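Local structure of maleylacetate reductase (Rhizobium, 3W5S) at residues 86-91 against 154-159. The protein catalyses the reduction of maleylacetate to 3-oxoadipate, with NADH as the hydride donor, in the breakdown of gamma-resorcylate. Numbering follows the deposited sequence.
Sequences AMHTPV and GVKTTL. With GOL (glycerol), chain H.
A single lysine-to-histidine hydrogen bond, K156 to H88, joins the loop that follows strand 78-82 to strand 155-160 of the two-stranded antiparallel hairpin. Both segments belong to the N-terminal NADH-binding alpha/beta domain of this iron-containing alcohol dehydrogenase family member, at the place where it meets the C-terminal helical domain: the K156 side chain touches H263 of helix 257-269. K156 NZ donates to H88 ND1 over 2.9 Å, and it comes in at the ring edge, just 7° out of the imidazole plane. The two side chains cross at about a right angle; behind the bond, K156 CE lies 3.6 Å from H88 ND1. K156 spans the gap because CG lies anti to the backbone N (chi1 -176°) and the chain is extended except for a bend at chi3.

The imidazole is held from several sides. Its other nitrogen, NE2, bonds to the carbonyl oxygen of L271, beyond helix 257-269, and CG of M87 rests on one face near the rim, 3.6 Å above the plane. H88 sits inside a type II turn running from A86 to T89, just ahead of helix 91-103. A glycerol, probably from the crystallisation liquor, bridges the segments. The backbone N of H88 donates almost straight (177°) to glycerol O3. K156 NZ donates to glycerol O1 and O2 as well as to H88 ND1, so three bonds grip the ammonium group. S116 of helix 115-128 also binds the glycerol, and a sulfate lies about 5 Å from the K156 side chain, consistent with a pocket between the domains.

Were H88 an alanine, K156 NZ would probably lose its acceptor on this loop and the L271 carbonyl this donor.

With ND1 accepting from the lysine and NE2 donating to L271, both ring nitrogens are engaged, which fixes the flip of the imidazole.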
loop_
_atom_site.group_PDB
_atom_site.type_symbol
_atom_site.label_atom_id
_atom_site.label_comp_id
_atom_site.label_asym_id
_atom_site.label_seq_id
_atom_site.Cartn_x
_atom_site.Cartn_y
_atom_site.Cartn_z
ATOM N N ALA A 86 14.014 -26.340 -4.185
ATOM C CA ALA A 86 14.940 -26.604 -3.086
ATOM C C ALA A 86 15.173 -25.392 -2.208
ATOM O O ALA A 86 15.168 -24.241 -2.687
ATOM C CB ALA A 86 16.271 -27.126 -3.644
ATOM N N MET A 87 15.369 -25.637 -0.921
ATOM C CA MET A 87 15.656 -24.541 -0.005
ATOM C C MET A 87 16.896 -23.769 -0.451
ATOM O O MET A 87 17.881 -24.359 -0.914
ATOM C CB MET A 87 15.820 -25.065 1.421
ATOM C CG MET A 87 15.659 -24.001 2.479
ATOM S SD MET A 87 15.745 -24.741 4.110
ATOM C CE MET A 87 14.163 -25.570 4.192
ATOM N N HIS A 88 16.827 -22.447 -0.313
ATOM C CA HIS A 88 17.937 -21.544 -0.626
ATOM C C HIS A 88 18.170 -21.304 -2.126
ATOM O O HIS A 88 19.140 -20.655 -2.507
ATOM C CB HIS A 88 19.226 -21.935 0.129
ATOM C CG HIS A 88 19.038 -22.012 1.611
ATOM N ND1 HIS A 88 18.580 -20.942 2.354
ATOM C CD2 HIS A 88 19.227 -23.030 2.484
ATOM C CE1 HIS A 88 18.488 -21.307 3.624
ATOM N NE2 HIS A 88 18.870 -22.570 3.730
ATOM N N THR A 89 17.268 -21.825 -2.953
ATOM C CA THR A 89 17.218 -21.562 -4.398
ATOM C C THR A 89 18.608 -21.677 -5.050
ATOM O O THR A 89 19.146 -20.699 -5.591
ATOM C CB THR A 89 16.556 -20.189 -4.650
ATOM O OG1 THR A 89 15.369 -20.092 -3.834
ATOM C CG2 THR A 89 16.181 -20.041 -6.101
ATOM N N PRO A 90 19.209 -22.880 -4.994
ATOM C CA PRO A 90 20.529 -23.101 -5.574
ATOM C C PRO A 90 20.469 -23.008 -7.104
ATOM O O PRO A 90 19.522 -23.480 -7.718
ATOM C CB PRO A 90 20.858 -24.536 -5.151
ATOM C CG PRO A 90 19.528 -25.184 -4.930
ATOM C CD PRO A 90 18.674 -24.105 -4.355
ATOM N N VAL A 91 21.478 -22.402 -7.702
ATOM C CA VAL A 91 21.483 -22.187 -9.146
ATOM C C VAL A 91 21.360 -23.471 -9.978
ATOM O O VAL A 91 20.790 -23.441 -11.067
ATOM C CB VAL A 91 22.675 -21.313 -9.590
ATOM C CG1 VAL A 91 22.548 -19.900 -9.003
ATOM C CG2 VAL A 91 24.019 -21.983 -9.226
ATOM N N GLY A 154 28.273 -21.877 -2.166
ATOM C CA GLY A 154 28.201 -21.696 -0.717
ATOM C C GLY A 154 27.851 -20.304 -0.226
ATOM O O GLY A 154 27.983 -20.014 0.963
ATOM N N VAL A 155 27.418 -19.431 -1.128
ATOM C CA VAL A 155 27.064 -18.073 -0.743
ATOM C C VAL A 155 25.701 -17.748 -1.339
ATOM O O VAL A 155 25.454 -17.982 -2.532
ATOM C CB VAL A 155 28.119 -17.026 -1.215
ATOM C CG1 VAL A 155 27.677 -15.599 -0.878
ATOM C CG2 VAL A 155 29.524 -17.312 -0.626
ATOM N N LYS A 156 24.813 -17.228 -0.495
ATOM C CA LYS A 156 23.510 -16.747 -0.920
ATOM C C LYS A 156 23.627 -15.251 -1.156
ATOM O O LYS A 156 24.181 -14.521 -0.323
ATOM C CB LYS A 156 22.473 -17.043 0.158
ATOM C CG LYS A 156 21.051 -16.669 -0.189
ATOM C CD LYS A 156 20.203 -17.083 1.019
ATOM C CE LYS A 156 18.964 -17.793 0.630
ATOM N NZ LYS A 156 18.166 -18.151 1.848
ATOM N N THR A 157 23.202 -14.806 -2.322
ATOM C CA THR A 157 23.237 -13.375 -2.625
ATOM C C THR A 157 21.843 -12.935 -3.011
ATOM O O THR A 157 21.100 -13.697 -3.624
ATOM C CB THR A 157 24.177 -13.046 -3.773
ATOM O OG1 THR A 157 23.822 -13.842 -4.903
ATOM C CG2 THR A 157 25.616 -13.317 -3.390
ATOM N N THR A 158 21.478 -11.714 -2.636
ATOM C CA THR A 158 20.151 -11.185 -2.930
ATOM C C THR A 158 20.184 -10.136 -4.034
ATOM O O THR A 158 21.141 -9.357 -4.158
ATOM C CB THR A 158 19.455 -10.592 -1.687
ATOM O OG1 THR A 158 20.369 -9.740 -0.988
ATOM C CG2 THR A 158 18.981 -11.691 -0.765
ATOM N N LEU A 159 19.129 -10.157 -4.840
ATOM C CA LEU A 159 18.883 -9.199 -5.906
ATOM C C LEU A 159 17.475 -8.672 -5.705
ATOM O O LEU A 159 16.604 -9.366 -5.159
ATOM C CB LEU A 159 18.892 -9.891 -7.282
ATOM C CG LEU A 159 20.128 -10.550 -7.872
ATOM C CD1 LEU A 159 19.681 -11.503 -8.976
ATOM C CD2 LEU A 159 21.076 -9.496 -8.409
HETATM C C1 GOL H . 14.345 -17.730 1.302
HETATM O O1 GOL H . 15.423 -16.843 1.617
HETATM C C2 GOL H . 14.861 -19.149 1.171
HETATM O O2 GOL H . 15.945 -19.154 0.257
HETATM C C3 GOL H . 13.797 -20.062 0.590
HETATM O O3 GOL H . 14.316 -21.370 0.670
#